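Putative acetamidase/formamidase (Yersinia enterocolitica subsp. palearctica serotype O:3, PDB 5UBU) probably hydrolyses carbon-nitrogen bonds in linear amides other than peptides, and binds sodium ions in this crystal structure. Local coordinates at residues L48-G53 and I243-I248; N88-I93 and G213-I218; M301-C306 and A323-E328. One frame throughout, in Å; residues are numbered along the deposited sequence.

Contact 1. Residues L48-G53 and I243-I248; sequences LTIEPG and IKVDLI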
ATOM      1  N   LEU B  48      34.258   9.383  18.283  1.00 49.64           N
ATOM      2  CA  LEU B  48      34.739  10.754  18.197  1.00 50.09           C
ATOM      3  C   LEU B  48      33.779  11.727  18.869  1.00 49.93           C
ATOM      4  O   LEU B  48      32.565  11.548  18.799  1.00 49.98           O
ATOM      5  CB  LEU B  48      34.863  11.145  16.718  1.00 49.65           C
ATOM      6  CG  LEU B  48      35.272  12.581  16.370  1.00 50.65           C
ATOM      7  CD1 LEU B  48      36.675  12.903  16.884  1.00 51.21           C
ATOM      8  CD2 LEU B  48      35.175  12.766  14.863  1.00 50.70           C
ATOM      9  N   THR B  49      34.330  12.755  19.513  1.00 50.08           N
ATOM     10  CA  THR B  49      33.529  13.793  20.153  1.00 50.12           C
ATOM     11  C   THR B  49      33.983  15.119  19.563  1.00 50.23           C
ATOM     12  O   THR B  49      35.187  15.406  19.531  1.00 50.84           O
ATOM     13  CB  THR B  49      33.695  13.800  21.682  1.00 51.15           C
ATOM     14  OG1 THR B  49      33.352  12.509  22.208  1.00 51.38           O
ATOM     15  CG2 THR B  49      32.801  14.867  22.319  1.00 51.14           C
ATOM     16  N   ILE B  50      33.028  15.915  19.083  1.00 49.51           N
ATOM     17  CA  ILE B  50      33.339  17.201  18.461  1.00 49.87           C
ATOM     18  C   ILE B  50      32.525  18.360  19.031  1.00 50.09           C
ATOM     19  O   ILE B  50      31.524  18.162  19.726  1.00 49.73           O
ATOM     20  CB  ILE B  50      33.070  17.149  16.930  1.00 49.09           C
ATOM     21  CG1 ILE B  50      31.579  16.973  16.636  1.00 48.15           C
ATOM     22  CG2 ILE B  50      33.866  16.024  16.273  1.00 48.70           C
ATOM     23  CD1 ILE B  50      31.258  16.983  15.158  1.00 47.88           C
ATOM     24  N   GLU B  51      32.971  19.574  18.720  1.00 50.72           N
ATOM     25  CA  GLU B  51      32.277  20.796  19.115  1.00 50.72           C
ATOM     26  C   GLU B  51      31.373  21.208  17.944  1.00 49.93           C
ATOM     27  O   GLU B  51      31.711  20.950  16.781  1.00 49.36           O
ATOM     28  CB  GLU B  51      33.280  21.911  19.411  1.00 51.73           C
ATOM     29  CG  GLU B  51      34.140  21.679  20.648  1.00 52.41           C
ATOM     30  CD  GLU B  51      33.359  21.783  21.939  1.00 52.31           C
ATOM     31  OE1 GLU B  51      32.238  22.339  21.943  1.00 52.34           O
ATOM     32  OE2 GLU B  51      33.870  21.334  22.983  1.00 52.18           O
ATOM     33  N   PRO B  52      30.207  21.819  18.240  1.00 49.82           N
ATOM     34  CA  PRO B  52      29.371  22.266  17.133  1.00 48.77           C
ATOM     35  C   PRO B  52      30.157  23.263  16.281  1.00 48.88           C
ATOM     36  O   PRO B  52      30.783  24.177  16.821  1.00 49.69           O
ATOM     37  CB  PRO B  52      28.190  22.953  17.831  1.00 48.97           C
ATOM     38  CG  PRO B  52      28.122  22.333  19.171  1.00 49.44           C
ATOM     39  CD  PRO B  52      29.547  22.034  19.541  1.00 50.36           C
ATOM     40  N   GLY B  53      30.151  23.051  14.972  1.00 48.04           N
ATOM     41  CA  GLY B  53      30.881  23.920  14.046  1.00 48.80           C
ATOM     42  C   GLY B  53      32.122  23.245  13.486  1.00 48.57           C
ATOM     43  O   GLY B  53      32.654  23.691  12.493  1.00 48.37           O
ATOM     44  N   ILE B 243      32.426  16.776   6.085  1.00 47.26           N
ATOM     45  CA  ILE B 243      31.208  17.413   6.587  1.00 46.94           C
ATOM     46  C   ILE B 243      31.494  18.459   7.658  1.00 47.88           C
ATOM     47  O   ILE B 243      32.565  18.452   8.278  1.00 48.79           O
ATOM     48  CB  ILE B 243      30.240  16.367   7.193  1.00 45.96           C
ATOM     49  CG1 ILE B 243      30.882  15.629   8.377  1.00 46.13           C
ATOM     50  CG2 ILE B 243      29.814  15.365   6.135  1.00 45.51           C
ATOM     51  CD1 ILE B 243      29.981  14.608   9.033  1.00 45.55           C
ATOM     52  N   LYS B 244      30.537  19.367   7.847  1.00 48.05           N
ATOM     53  CA  LYS B 244      30.616  20.397   8.883  1.00 48.74           C
ATOM     54  C   LYS B 244      29.348  20.121   9.697  1.00 47.76           C
ATOM     55  O   LYS B 244      28.241  20.147   9.163  1.00 47.20           O
ATOM     56  CB  LYS B 244      30.599  21.820   8.297  1.00 49.94           C
ATOM     57  CG  LYS B 244      31.345  22.884   9.096  1.00 51.38           C
ATOM     58  CD  LYS B 244      30.745  24.287   9.060  1.00 52.42           C
ATOM     59  CE  LYS B 244      31.730  25.363   9.519  1.00 53.91           C
ATOM     60  NZ  LYS B 244      31.039  26.603   9.965  1.00 54.56           N
ATOM     61  N   VAL B 245      29.514  19.824  10.976  1.00 47.69           N
ATOM     62  CA  VAL B 245      28.396  19.493  11.851  1.00 47.17           C
ATOM     63  C   VAL B 245      28.177  20.613  12.854  1.00 47.89           C
ATOM     64  O   VAL B 245      29.125  21.031  13.521  1.00 48.89           O
ATOM     65  CB  VAL B 245      28.689  18.180  12.603  1.00 46.88           C
ATOM     66  CG1 VAL B 245      27.516  17.786  13.501  1.00 46.72           C
ATOM     67  CG2 VAL B 245      29.017  17.068  11.609  1.00 46.28           C
ATOM     68  N   ASP B 246      26.943  21.104  12.961  1.00 47.72           N
ATOM     69  CA  ASP B 246      26.644  22.176  13.902  1.00 48.70           C
ATOM     70  C   ASP B 246      25.395  21.745  14.687  1.00 48.62           C
ATOM     71  O   ASP B 246      24.814  20.684  14.410  1.00 47.33           O
ATOM     72  CB  ASP B 246      26.492  23.517  13.177  1.00 49.09           C
ATOM     73  CG  ASP B 246      26.794  24.742  14.093  1.00 50.26           C
ATOM     74  OD1 ASP B 246      26.565  24.681  15.324  1.00 50.54           O
ATOM     75  OD2 ASP B 246      27.260  25.787  13.559  1.00 50.79           O
ATOM     76  N   LEU B 247      25.012  22.543  15.685  1.00 49.70           N
ATOM     77  CA  LEU B 247      23.896  22.219  16.557  1.00 50.19           C
ATOM     78  C   LEU B 247      22.919  23.372  16.704  1.00 51.52           C
ATOM     79  O   LEU B 247      23.324  24.495  16.994  1.00 52.53           O
ATOM     80  CB  LEU B 247      24.456  21.879  17.935  1.00 50.59           C
ATOM     81  CG  LEU B 247      23.502  21.458  19.053  1.00 50.85           C
ATOM     82  CD1 LEU B 247      22.846  20.134  18.714  1.00 49.98           C
ATOM     83  CD2 LEU B 247      24.262  21.348  20.356  1.00 51.72           C
ATOM     84  N   ILE B 248      21.633  23.078  16.500  1.00 50.51           N
ATOM     85  CA  ILE B 248      20.552  24.054  16.645  1.00 51.58           C
ATOM     86  C   ILE B 248      19.796  23.632  17.896  1.00 52.08           C
ATOM     87  O   ILE B 248      19.309  22.511  17.993  1.00 50.35           O
ATOM     88  CB  ILE B 248      19.614  24.096  15.420  1.00 50.14           C
ATOM     89  CG1 ILE B 248      20.381  24.568  14.176  1.00 50.70           C
ATOM     90  CG2 ILE B 248      18.444  25.037  15.691  1.00 50.75           C
ATOM     91  CD1 ILE B 248      19.649  24.328  12.874  1.00 49.25           C
TER
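The amide N of Gly-53 donates to the carbonyl O of Val-245 over 2.7 Å, with an N-H...O angle of 160° and the donor in the carbonyl plane. Beside this bond the Ile-50 side chain crosses that of Val-245 at about a right angle, and its CD1 comes to 3.8 Å from Val-245 CB. Ile-50 reaches there because CG1 sits between the backbone N and the carbonyl carbon (chi1 66°). Farther along strand 239-248, Pro-52 and Leu-247 lie alongside each other and point the same way, CB to CB 3.9 Å, while Pro-52 CB also approaches Asp-246 OD1 at 3.5 Å. The chain of Lys-244, bent at chi2, passes the carbonyl of Gly-53, with CE 3.5 Å from Gly-53 O. The two segments run nearly perpendicular, as the chain passes here from one sheet to the other: strand 48-50 pairs with strand 87-93 in one mixed sheet, whereas strand 55-59, which follows the turn, lies antiparallel beside 239-248 in the nine-stranded sheet. Gly-53 turns the chain with a positive phi of 107° that suits glycine. Asp-246 is fixed in turn by two amides: OD1 takes Leu-247 N at 2.7 Å through its anti lone pair and also accepts from Gly-18 N. Farther out, Ile-93 of strand 87-93 touches both Pro-52 and Val-245. Val-17 packs on Pro-52, and Met-12 of helix 11-15 lies against Lys-244 and Asp-246. Glu-51 points away from strand 239-248; its OE2 accepts from Asn-94 ND2, and its backbone N is bound by Asp-54 OD2.

Contact 2. Residues N88-I93 and G213-I218; sequences NGPIMI and GGRLFI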
ATOM      1  N   ASN B  88      29.962   4.676   9.846  1.00 45.30           N
ATOM      2  CA  ASN B  88      30.976   5.410  10.602  1.00 45.88           C
ATOM      3  C   ASN B  88      30.186   6.045  11.741  1.00 44.71           C
ATOM      4  O   ASN B  88      29.005   6.371  11.572  1.00 43.45           O
ATOM      5  CB  ASN B  88      31.657   6.490   9.763  1.00 46.49           C
ATOM      6  CG  ASN B  88      32.798   5.954   8.947  1.00 47.07           C
ATOM      7  OD1 ASN B  88      32.687   5.775   7.745  1.00 46.72           O
ATOM      8  ND2 ASN B  88      33.904   5.651   9.616  1.00 48.77           N
ATOM      9  N   GLY B  89      30.821   6.212  12.892  1.00 44.70           N
ATOM     10  CA  GLY B  89      30.148   6.797  14.051  1.00 44.36           C
ATOM     11  C   GLY B  89      30.065   5.782  15.178  1.00 44.92           C
ATOM     12  O   GLY B  89      30.571   4.665  15.045  1.00 45.27           O
ATOM     13  N   PRO B  90      29.400   6.138  16.278  1.00 45.15           N
ATOM     14  CA  PRO B  90      28.740   7.421  16.459  1.00 44.66           C
ATOM     15  C   PRO B  90      29.660   8.586  16.813  1.00 45.96           C
ATOM     16  O   PRO B  90      30.618   8.418  17.570  1.00 47.10           O
ATOM     17  CB  PRO B  90      27.794   7.162  17.634  1.00 44.74           C
ATOM     18  CG  PRO B  90      28.427   6.075  18.405  1.00 45.55           C
ATOM     19  CD  PRO B  90      29.228   5.254  17.440  1.00 45.95           C
ATOM     20  N   ILE B  91      29.353   9.751  16.249  1.00 46.35           N
ATOM     21  CA  ILE B  91      30.075  10.985  16.510  1.00 46.75           C
ATOM     22  C   ILE B  91      29.253  11.738  17.552  1.00 47.82           C
ATOM     23  O   ILE B  91      28.039  11.844  17.408  1.00 47.16           O
ATOM     24  CB  ILE B  91      30.217  11.829  15.232  1.00 45.90           C
ATOM     25  CG1 ILE B  91      30.983  11.034  14.170  1.00 45.57           C
ATOM     26  CG2 ILE B  91      30.921  13.152  15.530  1.00 46.86           C
ATOM     27  CD1 ILE B  91      31.174  11.744  12.848  1.00 45.32           C
HETATM   28  N   MSE B  92      29.902  12.255  18.590  1.00 50.15           N
HETATM   29  CA  MSE B  92      29.197  12.993  19.651  1.00 52.05           C
HETATM   30  C   MSE B  92      29.365  14.475  19.490  1.00 51.59           C
HETATM   31  O   MSE B  92      30.472  14.949  19.247  1.00 52.12           O
HETATM   32  CB  MSE B  92      29.740  12.607  21.024  1.00 55.74           C
HETATM   33  CG  MSE B  92      29.858  11.094  21.212  1.00 58.78           C
HETATM   34 SE   MSE B  92      28.077  10.244  21.278  1.00 64.16          SE
HETATM   35  CE  MSE B  92      27.581  10.624  23.156  1.00 61.53           C
ATOM     36  N   ILE B  93      28.265  15.216  19.597  1.00 50.49           N
ATOM     37  CA  ILE B  93      28.309  16.669  19.485  1.00 50.35           C
ATOM     38  C   ILE B  93      28.111  17.216  20.898  1.00 51.23           C
ATOM     39  O   ILE B  93      27.101  16.933  21.546  1.00 50.39           O
ATOM     40  CB  ILE B  93      27.252  17.242  18.510  1.00 49.26           C
ATOM     41  CG1 ILE B  93      27.479  16.741  17.070  1.00 48.85           C
ATOM     42  CG2 ILE B  93      27.313  18.763  18.502  1.00 49.68           C
ATOM     43  CD1 ILE B  93      27.190  15.277  16.829  1.00 47.92           C
ATOM     44  N   GLY B 213      24.079  13.726  23.178  1.00 46.43           N
ATOM     45  CA  GLY B 213      25.258  13.802  22.320  1.00 46.14           C
ATOM     46  C   GLY B 213      24.943  13.681  20.842  1.00 45.17           C
ATOM     47  O   GLY B 213      25.840  13.818  20.002  1.00 45.06           O
ATOM     48  N   GLY B 214      23.680  13.423  20.511  1.00 44.72           N
ATOM     49  CA  GLY B 214      23.273  13.289  19.118  1.00 43.85           C
ATOM     50  C   GLY B 214      23.515  11.903  18.548  1.00 43.41           C
ATOM     51  O   GLY B 214      22.563  11.225  18.126  1.00 42.72           O
ATOM     52  N   ARG B 215      24.782  11.484  18.543  1.00 43.81           N
ATOM     53  CA  ARG B 215      25.179  10.176  17.997  1.00 43.67           C
ATOM     54  C   ARG B 215      24.961  10.130  16.491  1.00 42.78           C
ATOM     55  O   ARG B 215      24.077   9.442  16.000  1.00 42.49           O
ATOM     56  CB  ARG B 215      24.476   9.014  18.717  1.00 44.04           C
ATOM     57  CG  ARG B 215      25.031   8.767  20.100  1.00 45.20           C
ATOM     58  CD  ARG B 215      24.231   7.725  20.857  1.00 45.67           C
ATOM     59  NE  ARG B 215      25.064   7.202  21.941  1.00 46.89           N
ATOM     60  CZ  ARG B 215      25.829   6.104  21.864  1.00 47.17           C
ATOM     61  NH1 ARG B 215      25.854   5.336  20.772  1.00 46.60           N
ATOM     62  NH2 ARG B 215      26.560   5.745  22.907  1.00 48.20           N
ATOM     63  N   LEU B 216      25.785  10.886  15.776  1.00 42.74           N
ATOM     64  CA  LEU B 216      25.711  10.975  14.321  1.00 42.21           C
ATOM     65  C   LEU B 216      26.406   9.798  13.644  1.00 42.05           C
ATOM     66  O   LEU B 216      27.539   9.461  13.983  1.00 42.18           O
ATOM     67  CB  LEU B 216      26.357  12.278  13.835  1.00 42.44           C
ATOM     68  CG  LEU B 216      26.420  12.539  12.319  1.00 41.89           C
ATOM     69  CD1 LEU B 216      25.031  12.602  11.704  1.00 41.13           C
ATOM     70  CD2 LEU B 216      27.189  13.835  12.071  1.00 42.39           C
ATOM     71  N   PHE B 217      25.709   9.192  12.688  1.00 41.59           N
ATOM     72  CA  PHE B 217      26.230   8.076  11.906  1.00 41.75           C
ATOM     73  C   PHE B 217      26.200   8.463  10.434  1.00 41.59           C
ATOM     74  O   PHE B 217      25.272   9.143   9.980  1.00 41.14           O
ATOM     75  CB  PHE B 217      25.381   6.821  12.095  1.00 41.50           C
ATOM     76  CG  PHE B 217      25.429   6.243  13.473  1.00 41.91           C
ATOM     77  CD1 PHE B 217      24.572   6.694  14.459  1.00 41.91           C
ATOM     78  CD2 PHE B 217      26.311   5.205  13.768  1.00 42.51           C
ATOM     79  CE1 PHE B 217      24.599   6.134  15.730  1.00 42.56           C
ATOM     80  CE2 PHE B 217      26.350   4.641  15.030  1.00 43.11           C
ATOM     81  CZ  PHE B 217      25.484   5.094  16.016  1.00 43.13           C
ATOM     82  N   ILE B 218      27.202   8.023   9.685  1.00 42.22           N
ATOM     83  CA  ILE B 218      27.279   8.335   8.251  1.00 42.36           C
ATOM     84  C   ILE B 218      27.847   7.139   7.489  1.00 42.87           C
ATOM     85  O   ILE B 218      28.553   6.305   8.056  1.00 43.15           O
ATOM     86  CB  ILE B 218      28.104   9.630   8.012  1.00 42.83           C
ATOM     87  CG1 ILE B 218      28.020  10.087   6.559  1.00 42.51           C
ATOM     88  CG2 ILE B 218      29.563   9.445   8.448  1.00 43.69           C
ATOM     89  CD1 ILE B 218      28.696  11.417   6.304  1.00 42.83           C
TER
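The carbonyl O of Gly-213 is gripped by two amides: Ile-93 N of the facing strand, nearly straight at 2.8 Å with an N-H...O angle of 175°, and Arg-215 N of its own segment, in a weak bond. Met-92 CA adds a CA-H...O contact to the same oxygen. Farther along, Ile-91 and Leu-216 exchange reciprocal amide-to-carbonyl bonds of 2.9 Å each, both on carbonyl lone pairs, and Asn-88 and Ile-218 form a second hydrogen-bonded pair. The strands are antiparallel neighbours in a mixed sheet, and between these two pairs the register slips by one residue: a beta bulge, with Gly-89 and the cis-peptide Pro-90 on the longer side. Phe-217, the residue facing these two positions, lies against the bulge. Its CG stands beside the backbone N (chi1 -67°), which lays the ring along Pro-90, whose CA stands 3.9 Å above one ring face, offset toward the rim, while Pro-90 CB meets CZ at 3.5 Å. Beyond the proline, Arg-215 extends the same way, with Met-92 SE 3.6 Å from its CG and over one face of the guanidinium. The far end of that group is held by the carbonyl of Ser-44, through NH2. The other face of the sheet carries Ile-91, Leu-216 and Ile-218; Leu-216 packs there on Val-245 and Ile-218 on Ile-243, both of strand 239-248.

Contact 3. Residues M301-C306 and A323-E328; sequences MLLSQC and AMLNKE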
HETATM    1  N   MSE B 301      -2.998  24.147  -0.111  1.00 36.00           N
HETATM    2  CA  MSE B 301      -3.499  24.406  -1.459  1.00 37.15           C
HETATM    3  C   MSE B 301      -2.418  24.953  -2.345  1.00 37.47           C
HETATM    4  O   MSE B 301      -2.434  24.699  -3.540  1.00 37.53           O
HETATM    5  CB  MSE B 301      -4.687  25.349  -1.408  1.00 39.66           C
HETATM    6  CG  MSE B 301      -5.865  24.678  -0.712  1.00 40.27           C
HETATM    7 SE   MSE B 301      -7.389  25.924  -0.584  1.00 45.29          SE
HETATM    8  CE  MSE B 301      -8.017  26.040  -2.440  1.00 45.60           C
ATOM      9  N   LEU B 302      -1.470  25.701  -1.780  1.00 37.97           N
ATOM     10  CA  LEU B 302      -0.372  26.259  -2.581  1.00 38.66           C
ATOM     11  C   LEU B 302       0.567  25.144  -3.046  1.00 37.30           C
ATOM     12  O   LEU B 302       1.022  25.159  -4.192  1.00 37.38           O
ATOM     13  CB  LEU B 302       0.427  27.323  -1.805  1.00 39.55           C
ATOM     14  CG  LEU B 302       1.570  27.984  -2.585  1.00 40.60           C
ATOM     15  CD1 LEU B 302       1.032  28.781  -3.758  1.00 42.24           C
ATOM     16  CD2 LEU B 302       2.401  28.881  -1.691  1.00 41.85           C
ATOM     17  N   LEU B 303       0.874  24.200  -2.150  1.00 36.16           N
ATOM     18  CA  LEU B 303       1.746  23.067  -2.485  1.00 35.10           C
ATOM     19  C   LEU B 303       1.108  22.163  -3.518  1.00 35.16           C
ATOM     20  O   LEU B 303       1.795  21.383  -4.166  1.00 35.40           O
ATOM     21  CB  LEU B 303       2.122  22.251  -1.251  1.00 33.73           C
ATOM     22  CG  LEU B 303       3.123  22.915  -0.322  1.00 34.24           C
ATOM     23  CD1 LEU B 303       3.309  22.077   0.930  1.00 33.24           C
ATOM     24  CD2 LEU B 303       4.449  23.122  -1.036  1.00 34.63           C
ATOM     25  N   SER B 304      -0.210  22.264  -3.660  1.00 35.81           N
ATOM     26  CA  SER B 304      -0.925  21.496  -4.656  1.00 35.69           C
ATOM     27  C   SER B 304      -0.653  22.117  -6.042  1.00 36.92           C
ATOM     28  O   SER B 304      -1.055  21.563  -7.065  1.00 36.97           O
ATOM     29  CB  SER B 304      -2.420  21.496  -4.338  1.00 36.14           C
ATOM     30  OG  SER B 304      -3.119  20.573  -5.151  1.00 36.12           O
ATOM     31  N   GLN B 305       0.047  23.258  -6.057  1.00 38.31           N
ATOM     32  CA  GLN B 305       0.395  23.974  -7.290  1.00 39.93           C
ATOM     33  C   GLN B 305       1.922  24.081  -7.504  1.00 40.42           C
ATOM     34  O   GLN B 305       2.375  24.152  -8.649  1.00 41.29           O
ATOM     35  CB  GLN B 305      -0.160  25.414  -7.255  1.00 41.50           C
ATOM     36  CG  GLN B 305      -1.568  25.582  -6.690  1.00 41.50           C
ATOM     37  CD  GLN B 305      -2.601  24.701  -7.350  1.00 41.00           C
ATOM     38  OE1 GLN B 305      -2.494  24.368  -8.535  1.00 41.37           O
ATOM     39  NE2 GLN B 305      -3.631  24.335  -6.590  1.00 40.39           N
ATOM     40  N   CYS B 306       2.698  24.086  -6.409  1.00 39.98           N
ATOM     41  CA  CYS B 306       4.162  24.275  -6.466  1.00 40.77           C
ATOM     42  C   CYS B 306       5.033  23.212  -5.840  1.00 39.37           C
ATOM     43  O   CYS B 306       6.255  23.256  -5.986  1.00 39.80           O
ATOM     44  CB  CYS B 306       4.501  25.559  -5.721  1.00 42.38           C
ATOM     45  SG  CYS B 306       3.557  26.940  -6.319  1.00 45.74           S
ATOM     46  N   ALA B 323       9.563  15.983   0.071  1.00 35.93           N
ATOM     47  CA  ALA B 323       8.604  16.984  -0.415  1.00 35.78           C
ATOM     48  C   ALA B 323       9.314  18.333  -0.377  1.00 37.48           C
ATOM     49  O   ALA B 323       9.728  18.780   0.680  1.00 36.95           O
ATOM     50  CB  ALA B 323       7.360  17.006   0.455  1.00 35.28           C
HETATM   51  N   MSE B 324       9.438  18.982  -1.528  1.00 39.84           N
HETATM   52  CA  MSE B 324      10.152  20.248  -1.636  1.00 42.71           C
HETATM   53  C   MSE B 324       9.361  21.464  -1.968  1.00 42.56           C
HETATM   54  O   MSE B 324       8.242  21.380  -2.448  1.00 42.39           O
HETATM   55  CB  MSE B 324      11.036  20.140  -2.870  1.00 47.78           C
HETATM   56  CG  MSE B 324      12.399  19.543  -2.605  1.00 51.82           C
HETATM   57 SE   MSE B 324      12.941  18.643  -4.269  1.00 59.93          SE
HETATM   58  CE  MSE B 324      13.610  20.155  -5.347  1.00 60.17           C
ATOM     59  N   LEU B 325       9.973  22.619  -1.719  1.00 42.92           N
ATOM     60  CA  LEU B 325       9.408  23.914  -2.060  1.00 43.45           C
ATOM     61  C   LEU B 325      10.598  24.818  -2.386  1.00 44.29           C
ATOM     62  O   LEU B 325      11.578  24.859  -1.647  1.00 44.49           O
ATOM     63  CB  LEU B 325       8.576  24.507  -0.929  1.00 43.80           C
ATOM     64  CG  LEU B 325       7.910  25.851  -1.282  1.00 45.50           C
ATOM     65  CD1 LEU B 325       6.916  25.674  -2.420  1.00 45.15           C
ATOM     66  CD2 LEU B 325       7.229  26.461  -0.071  1.00 45.89           C
ATOM     67  N   ASN B 326      10.509  25.522  -3.506  1.00 44.95           N
ATOM     68  CA  ASN B 326      11.570  26.415  -3.947  1.00 46.47           C
ATOM     69  C   ASN B 326      11.655  27.614  -3.003  1.00 47.01           C
ATOM     70  O   ASN B 326      10.641  28.211  -2.663  1.00 46.94           O
ATOM     71  CB  ASN B 326      11.309  26.835  -5.403  1.00 47.99           C
ATOM     72  CG  ASN B 326      12.440  27.647  -6.000  1.00 50.69           C
ATOM     73  OD1 ASN B 326      12.834  28.703  -5.479  1.00 53.43           O
ATOM     74  ND2 ASN B 326      12.938  27.184  -7.128  1.00 51.04           N
ATOM     75  N   LYS B 327      12.870  27.949  -2.579  1.00 47.81           N
ATOM     76  CA  LYS B 327      13.101  29.075  -1.651  1.00 49.66           C
ATOM     77  C   LYS B 327      12.526  30.414  -2.094  1.00 52.21           C
ATOM     78  O   LYS B 327      12.252  31.265  -1.250  1.00 53.28           O
ATOM     79  CB  LYS B 327      14.587  29.225  -1.308  1.00 50.22           C
ATOM     80  CG  LYS B 327      15.107  28.115  -0.416  1.00 48.21           C
ATOM     81  CD  LYS B 327      16.557  28.331  -0.068  1.00 49.21           C
ATOM     82  CE  LYS B 327      17.030  27.347   0.984  1.00 47.69           C
ATOM     83  NZ  LYS B 327      18.469  27.565   1.305  1.00 49.25           N
ATOM     84  N   GLU B 328      12.341  30.610  -3.398  1.00 53.76           N
ATOM     85  CA  GLU B 328      11.739  31.853  -3.885  1.00 56.39           C
ATOM     86  C   GLU B 328      10.320  32.033  -3.337  1.00 55.21           C
ATOM     87  O   GLU B 328       9.896  33.156  -3.073  1.00 57.39           O
ATOM     88  CB  GLU B 328      11.728  31.905  -5.413  1.00 58.55           C
ATOM     89  CG  GLU B 328      13.096  32.168  -6.023  1.00 61.69           C
ATOM     90  CD  GLU B 328      13.063  32.286  -7.545  1.00 64.11           C
ATOM     91  OE1 GLU B 328      13.820  33.135  -8.081  1.00 67.08           O
ATOM     92  OE2 GLU B 328      12.273  31.555  -8.205  1.00 63.38           O
TER
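Leu-325 reaches from strand 319-326 to the last turn of helix 296-306, where one of its methyls, CD1, makes the close part of the contact. That methyl lies 3.8 Å from Leu-303 CD2 and 4.1 Å from Cys-306 CB, so it touches two residues three positions apart on the helix. The leucine side chains cross at about a right angle and meet through single methyl branches. Leu-325 reaches over because CG is anti to its backbone N (chi1 -177°), whereas Leu-303 carries CG beside its own N. Cys-306 offers only CB; its sulfur stays farther off, SG being 5.3 Å from Leu-325 CD1. Helix 273-291 also packs on the cluster, with Leu-284 and Ile-285 on Leu-303 and Leu-288 on Leu-325. Beyond this cluster the contact is sparse. Helix and strand axes stay 9.4 Å apart at 86°, and the carbonyl O of Cys-306 comes no nearer than 4.5 Å to that of Met-324. Toward solvent the strand ends in an Asx turn, Asn-326 OD1 accepting from Glu-328 N at 2.9 Å, and Glu-328 is exposed. The helix leads directly into strand 308-313, outermost in the sheet within this chain, which pairs with 319-326, so the contact folds a helix end against the second strand of the hairpin that follows it. The helix end also meets a second subunit: Ser-304 OG is hydrogen-bonded to Thr-233 O of that subunit, and Cys-306 packs on its Leu-164. Between the two segments the cohesion is thus apolar and undirected: a few methyl and methylene groups touch, and the orientation probably comes from the hairpin's strand pairing, helix 273-291 and the subunit interface.

Overall arrangement
Contacts 1 and 2 adjoin, their centres 9 Å apart. Contact 2 is nested within the loop of chain closed by contact 1, and strands 48-50 and 87-93 are neighbours in one sheet, joined by backbone bonds of Ile-50 and Leu-48 to Met-92. Together they lay that sheet against strand 239-248 of the nine-stranded sheet. Contact 3 comes later in the chain, about 31 Å from contact 1 and 32 Å from contact 2 between centres; its strand 319-326 belongs to the same nine-stranded sheet as 239-248. The first two thus build the junction of two sheets, with the side chain of Ile-218 about 11 Å from a bound sodium ion, whereas the third borders a second subunit.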